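Tumor necrosis factor receptor superfamily member 11B (Mus musculus, PDB 4E4D) acts as a secreted decoy receptor for the cytokine RANKL, neutralising it and so restraining the formation and activation of bone-resorbing osteoclasts. Local coordinates at residues B[61-73]-B[81-95]. Sequence-based numbering, arbitrary orientation.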
loop_
_atom_site.group_PDB
_atom_site.type_symbol
_atom_site.label_atom_id
_atom_site.label_comp_id
_atom_site.label_asym_id
_atom_site.label_seq_id
_atom_site.Cartn_x
_atom_site.Cartn_y
_atom_site.Cartn_z
ATOM N N TYR B 61 -0.586 -1.041 -25.216
ATOM C CA TYR B 61 0.792 -0.585 -25.078
ATOM C C TYR B 61 1.757 -1.757 -24.940
ATOM O O TYR B 61 1.479 -2.722 -24.228
ATOM C CB TYR B 61 0.912 0.333 -23.861
ATOM C CG TYR B 61 2.250 1.019 -23.726
ATOM C CD1 TYR B 61 2.745 1.821 -24.743
ATOM C CD2 TYR B 61 3.008 0.885 -22.571
ATOM C CE1 TYR B 61 3.964 2.458 -24.620
ATOM C CE2 TYR B 61 4.227 1.520 -22.439
ATOM C CZ TYR B 61 4.699 2.305 -23.465
ATOM O OH TYR B 61 5.912 2.939 -23.338
ATOM N N CYS B 62 2.890 -1.670 -25.627
ATOM C CA CYS B 62 3.920 -2.695 -25.527
ATOM C C CYS B 62 4.646 -2.575 -24.196
ATOM O O CYS B 62 5.293 -1.566 -23.915
ATOM C CB CYS B 62 4.911 -2.578 -26.685
ATOM S SG CYS B 62 4.197 -3.006 -28.289
ATOM N N SER B 63 4.526 -3.615 -23.379
ATOM C CA SER B 63 5.089 -3.605 -22.039
ATOM C C SER B 63 5.072 -5.016 -21.467
ATOM O O SER B 63 4.312 -5.865 -21.932
ATOM C CB SER B 63 4.282 -2.663 -21.146
ATOM O OG SER B 63 2.913 -3.023 -21.144
ATOM N N PRO B 64 5.908 -5.272 -20.450
ATOM C CA PRO B 64 6.826 -4.303 -19.846
ATOM C C PRO B 64 8.197 -4.286 -20.513
ATOM O O PRO B 64 8.421 -4.984 -21.503
ATOM C CB PRO B 64 6.959 -4.818 -18.416
ATOM C CG PRO B 64 6.860 -6.300 -18.565
ATOM C CD PRO B 64 5.915 -6.552 -19.719
ATOM N N VAL B 65 9.099 -3.482 -19.962
ATOM C CA VAL B 65 10.489 -3.465 -20.394
ATOM C C VAL B 65 11.170 -4.749 -19.933
ATOM O O VAL B 65 10.808 -5.313 -18.900
ATOM C CB VAL B 65 11.237 -2.258 -19.795
ATOM C CG1 VAL B 65 12.722 -2.322 -20.126
ATOM C CG2 VAL B 65 10.627 -0.956 -20.291
ATOM N N CYS B 66 12.154 -5.211 -20.701
ATOM C CA CYS B 66 12.899 -6.416 -20.349
ATOM C C CYS B 66 13.777 -6.183 -19.122
ATOM O O CYS B 66 14.445 -5.154 -19.012
ATOM C CB CYS B 66 13.761 -6.877 -21.526
ATOM S SG CYS B 66 12.822 -7.519 -22.934
ATOM N N LYS B 67 13.776 -7.148 -18.206
ATOM C CA LYS B 67 14.537 -7.038 -16.965
ATOM C C LYS B 67 16.048 -7.154 -17.203
ATOM O O LYS B 67 16.503 -7.220 -18.344
ATOM C CB LYS B 67 14.070 -8.097 -15.961
ATOM C CG LYS B 67 12.710 -7.812 -15.336
ATOM C CD LYS B 67 11.567 -8.185 -16.265
ATOM C CE LYS B 67 10.220 -8.043 -15.574
ATOM N NZ LYS B 67 9.893 -6.624 -15.257
ATOM N N GLU B 68 16.813 -7.184 -16.114
ATOM C CA GLU B 68 18.274 -7.131 -16.178
ATOM C C GLU B 68 18.887 -8.301 -16.942
ATOM O O GLU B 68 19.659 -8.102 -17.881
ATOM C CB GLU B 68 18.867 -7.089 -14.767
ATOM C CG GLU B 68 18.554 -5.819 -13.986
ATOM C CD GLU B 68 17.135 -5.788 -13.456
ATOM O OE1 GLU B 68 16.650 -6.837 -12.983
ATOM O OE2 GLU B 68 16.502 -4.713 -13.515
ATOM N N LEU B 69 18.558 -9.519 -16.525
ATOM C CA LEU B 69 19.141 -10.710 -17.132
ATOM C C LEU B 69 18.203 -11.316 -18.167
ATOM O O LEU B 69 18.089 -12.537 -18.278
ATOM C CB LEU B 69 19.473 -11.747 -16.058
ATOM C CG LEU B 69 20.326 -11.247 -14.890
ATOM C CD1 LEU B 69 20.783 -12.415 -14.033
ATOM C CD2 LEU B 69 21.519 -10.443 -15.387
ATOM N N GLN B 70 17.530 -10.453 -18.923
ATOM C CA GLN B 70 16.617 -10.900 -19.967
ATOM C C GLN B 70 17.063 -10.409 -21.336
ATOM O O GLN B 70 17.782 -9.417 -21.451
ATOM C CB GLN B 70 15.195 -10.408 -19.685
ATOM C CG GLN B 70 14.451 -11.216 -18.640
ATOM C CD GLN B 70 12.978 -10.861 -18.571
ATOM O OE1 GLN B 70 12.593 -9.711 -18.784
ATOM N NE2 GLN B 70 12.145 -11.853 -18.282
ATOM N N SER B 71 16.629 -11.118 -22.371
ATOM C CA SER B 71 16.875 -10.711 -23.745
ATOM C C SER B 71 15.541 -10.524 -24.452
ATOM O O SER B 71 14.518 -11.047 -24.012
ATOM C CB SER B 71 17.699 -11.770 -24.476
ATOM O OG SER B 71 16.954 -12.962 -24.640
ATOM N N VAL B 72 15.554 -9.775 -25.548
ATOM C CA VAL B 72 14.358 -9.604 -26.361
ATOM C C VAL B 72 14.273 -10.724 -27.392
ATOM O O VAL B 72 14.977 -10.702 -28.400
ATOM C CB VAL B 72 14.361 -8.248 -27.092
ATOM C CG1 VAL B 72 13.125 -8.113 -27.972
ATOM C CG2 VAL B 72 14.435 -7.104 -26.093
ATOM N N LYS B 73 13.419 -11.707 -27.129
ATOM C CA LYS B 73 13.209 -12.798 -28.072
ATOM C C LYS B 73 12.506 -12.269 -29.316
ATOM O O LYS B 73 12.986 -12.439 -30.435
ATOM C CB LYS B 73 12.374 -13.912 -27.436
ATOM C CG LYS B 73 12.092 -15.079 -28.377
ATOM C CD LYS B 73 11.123 -16.082 -27.768
ATOM C CE LYS B 73 11.725 -16.787 -26.564
ATOM N NZ LYS B 73 10.800 -17.804 -25.992
ATOM N N ASN B 81 2.981 -8.328 -28.930
ATOM C CA ASN B 81 3.690 -7.629 -27.867
ATOM C C ASN B 81 5.157 -8.030 -27.808
ATOM O O ASN B 81 5.556 -9.049 -28.373
ATOM C CB ASN B 81 3.038 -7.937 -26.518
ATOM C CG ASN B 81 3.615 -7.110 -25.385
ATOM O OD1 ASN B 81 4.204 -6.052 -25.608
ATOM N ND2 ASN B 81 3.447 -7.592 -24.159
ATOM N N ARG B 82 5.956 -7.221 -27.123
ATOM C CA ARG B 82 7.342 -7.563 -26.847
ATOM C C ARG B 82 7.392 -8.871 -26.065
ATOM O O ARG B 82 6.547 -9.117 -25.204
ATOM C CB ARG B 82 8.008 -6.445 -26.041
ATOM C CG ARG B 82 9.431 -6.745 -25.615
ATOM C CD ARG B 82 10.014 -5.622 -24.769
ATOM N NE ARG B 82 9.963 -4.329 -25.452
ATOM C CZ ARG B 82 9.052 -3.381 -25.234
ATOM N NH1 ARG B 82 8.087 -3.547 -24.337
ATOM N NH2 ARG B 82 9.109 -2.248 -25.919
ATOM N N VAL B 83 8.376 -9.709 -26.372
ATOM C CA VAL B 83 8.552 -10.973 -25.664
ATOM C C VAL B 83 9.957 -11.063 -25.080
ATOM O O VAL B 83 10.945 -11.120 -25.815
ATOM C CB VAL B 83 8.316 -12.178 -26.590
ATOM C CG1 VAL B 83 8.551 -13.482 -25.837
ATOM C CG2 VAL B 83 6.911 -12.138 -27.166
ATOM N N CYS B 84 10.039 -11.079 -23.754
ATOM C CA CYS B 84 11.323 -11.138 -23.065
ATOM C C CYS B 84 11.583 -12.536 -22.511
ATOM O O CYS B 84 10.660 -13.221 -22.072
ATOM C CB CYS B 84 11.360 -10.111 -21.933
ATOM S SG CYS B 84 11.056 -8.411 -22.474
ATOM N N GLU B 85 12.846 -12.950 -22.539
ATOM C CA GLU B 85 13.242 -14.269 -22.058
ATOM C C GLU B 85 14.482 -14.155 -21.178
ATOM O O GLU B 85 15.375 -13.357 -21.456
ATOM C CB GLU B 85 13.525 -15.197 -23.241
ATOM C CG GLU B 85 13.865 -16.625 -22.847
ATOM C CD GLU B 85 14.239 -17.484 -24.042
ATOM O OE1 GLU B 85 14.278 -16.950 -25.170
ATOM O OE2 GLU B 85 14.495 -18.693 -23.854
ATOM N N CYS B 86 14.536 -14.957 -20.120
ATOM C CA CYS B 86 15.664 -14.925 -19.193
ATOM C C CYS B 86 16.868 -15.677 -19.746
ATOM O O CYS B 86 16.737 -16.526 -20.626
ATOM C CB CYS B 86 15.264 -15.519 -17.841
ATOM S SG CYS B 86 14.233 -14.435 -16.821
ATOM N N GLU B 87 18.043 -15.357 -19.213
ATOM C CA GLU B 87 19.279 -16.012 -19.619
ATOM C C GLU B 87 19.201 -17.514 -19.406
ATOM O O GLU B 87 18.238 -18.024 -18.834
ATOM C CB GLU B 87 20.464 -15.462 -18.823
ATOM C CG GLU B 87 20.845 -14.039 -19.171
ATOM C CD GLU B 87 21.950 -13.505 -18.280
ATOM O OE1 GLU B 87 22.415 -14.255 -17.394
ATOM O OE2 GLU B 87 22.350 -12.334 -18.462
ATOM N N GLU B 88 20.231 -18.217 -19.861
ATOM C CA GLU B 88 20.306 -19.658 -19.694
ATOM C C GLU B 88 20.632 -19.979 -18.241
ATOM O O GLU B 88 21.541 -19.392 -17.654
ATOM C CB GLU B 88 21.368 -20.249 -20.626
ATOM C CG GLU B 88 20.970 -20.253 -22.100
ATOM C CD GLU B 88 20.595 -18.874 -22.622
ATOM O OE1 GLU B 88 21.008 -17.865 -22.011
ATOM O OE2 GLU B 88 19.881 -18.798 -23.645
ATOM N N GLY B 89 19.874 -20.902 -17.660
ATOM C CA GLY B 89 20.075 -21.293 -16.279
ATOM C C GLY B 89 19.244 -20.480 -15.306
ATOM O O GLY B 89 19.420 -20.590 -14.092
ATOM N N ARG B 90 18.334 -19.665 -15.832
ATOM C CA ARG B 90 17.485 -18.826 -14.993
ATOM C C ARG B 90 16.024 -18.906 -15.421
ATOM O O ARG B 90 15.709 -19.371 -16.516
ATOM C CB ARG B 90 17.956 -17.372 -15.045
ATOM C CG ARG B 90 19.357 -17.159 -14.509
ATOM C CD ARG B 90 19.774 -15.702 -14.598
ATOM N NE ARG B 90 21.101 -15.487 -14.028
ATOM C CZ ARG B 90 21.347 -15.307 -12.733
ATOM N NH1 ARG B 90 20.358 -15.311 -11.849
ATOM N NH2 ARG B 90 22.593 -15.124 -12.318
ATOM N N TYR B 91 15.136 -18.451 -14.543
ATOM C CA TYR B 91 13.710 -18.410 -14.837
ATOM C C TYR B 91 13.094 -17.187 -14.170
ATOM O O TYR B 91 13.610 -16.694 -13.166
ATOM C CB TYR B 91 13.024 -19.678 -14.334
ATOM C CG TYR B 91 12.869 -19.726 -12.833
ATOM C CD1 TYR B 91 13.959 -19.976 -12.011
ATOM C CD2 TYR B 91 11.634 -19.520 -12.236
ATOM C CE1 TYR B 91 13.823 -20.017 -10.639
ATOM C CE2 TYR B 91 11.487 -19.561 -10.865
ATOM C CZ TYR B 91 12.585 -19.810 -10.071
ATOM O OH TYR B 91 12.444 -19.852 -8.705
ATOM N N LEU B 92 11.990 -16.698 -14.725
ATOM C CA LEU B 92 11.353 -15.494 -14.208
ATOM C C LEU B 92 10.508 -15.792 -12.972
ATOM O O LEU B 92 9.507 -16.506 -13.044
ATOM C CB LEU B 92 10.489 -14.842 -15.288
ATOM C CG LEU B 92 9.850 -13.506 -14.900
ATOM C CD1 LEU B 92 10.916 -12.476 -14.554
ATOM C CD2 LEU B 92 8.953 -12.996 -16.017
ATOM N N GLU B 93 10.929 -15.241 -11.837
ATOM C CA GLU B 93 10.192 -15.373 -10.587
ATOM C C GLU B 93 9.804 -13.987 -10.080
ATOM O O GLU B 93 10.641 -13.247 -9.564
ATOM C CB GLU B 93 11.044 -16.099 -9.542
ATOM C CG GLU B 93 10.364 -16.283 -8.194
ATOM C CD GLU B 93 9.128 -17.159 -8.270
ATOM O OE1 GLU B 93 8.377 -17.219 -7.274
ATOM O OE2 GLU B 93 8.909 -17.792 -9.324
ATOM N N ILE B 94 8.528 -13.644 -10.236
ATOM C CA ILE B 94 8.020 -12.324 -9.865
ATOM C C ILE B 94 8.714 -11.210 -10.659
ATOM O O ILE B 94 8.272 -10.867 -11.756
ATOM C CB ILE B 94 8.131 -12.063 -8.342
ATOM C CG1 ILE B 94 7.151 -12.949 -7.571
ATOM C CG2 ILE B 94 7.818 -10.612 -8.012
ATOM C CD1 ILE B 94 7.594 -14.380 -7.416
ATOM N N GLU B 95 9.798 -10.657 -10.117
ATOM C CA GLU B 95 10.458 -9.505 -10.730
ATOM C C GLU B 95 11.852 -9.809 -11.271
ATOM O O GLU B 95 12.413 -9.009 -12.021
ATOM C CB GLU B 95 10.575 -8.359 -9.721
ATOM C CG GLU B 95 9.303 -7.552 -9.525
ATOM C CD GLU B 95 8.863 -6.837 -10.785
ATOM O OE1 GLU B 95 9.726 -6.255 -11.475
ATOM O OE2 GLU B 95 7.653 -6.861 -11.089
HETATM O O HOH W 1 6.902 0.201 -25.558
HETATM O O HOH W 2 7.305 -1.170 -22.436
#
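Cys66 and Cys84 are joined by a disulfide that ties the loop 62-69 to strand 83-86. Beside it, strands 70-72 and 83-86 pair antiparallel. Ser71 and Glu85 form the hydrogen-bonded pair, with Ser71 N 2.7 Å from Glu85 O. Gln70 lies on the same face as Cys84 and Cys86. Its CG is anti to the carbonyl carbon (chi1 -79°) and the chain runs on extended, which lays the amide across both cysteines. OE1 sits 3.4 Å from Cys84 CB and accepts the backbone N-H of Lys67, while NE2 lies 3.6 Å from Cys86 SG.

At one end, the amide of Asn81 faces the backbone of Ser63. Its ND2 donates to Ser63 O at 2.9 Å in a nearly straight bond (170°), with the oxygen close to the amide plane. Its OD1 receives a weak bond from Ser63 N. Arg82 reaches the backbone of the same loop. NH1 makes weak bonds to Cys62 O, at the guanidinium edge, and to Pro64 O. Two waters bond to Cys62 O and, weakly, to NH2 and NH1 of the guanidinium.

At the other end, Leu69 CD1 rests over one face of the Arg90 guanidinium, offset toward its rim, and Glu87 flanks the leucine. Arg90 NH2 forms a salt bridge with an acidic side chain of another protein's chain.

The hairpin spans the junction of the second and third TNFR cysteine-rich repeats. Cys62 and Cys86 are also bonded, to Cys76 and Cys97. In this helix-free cysteine-rich part of the receptor, one disulfide, the strand hydrogen bonds and the Asn81 amide hold the two segments together, with little apolar core.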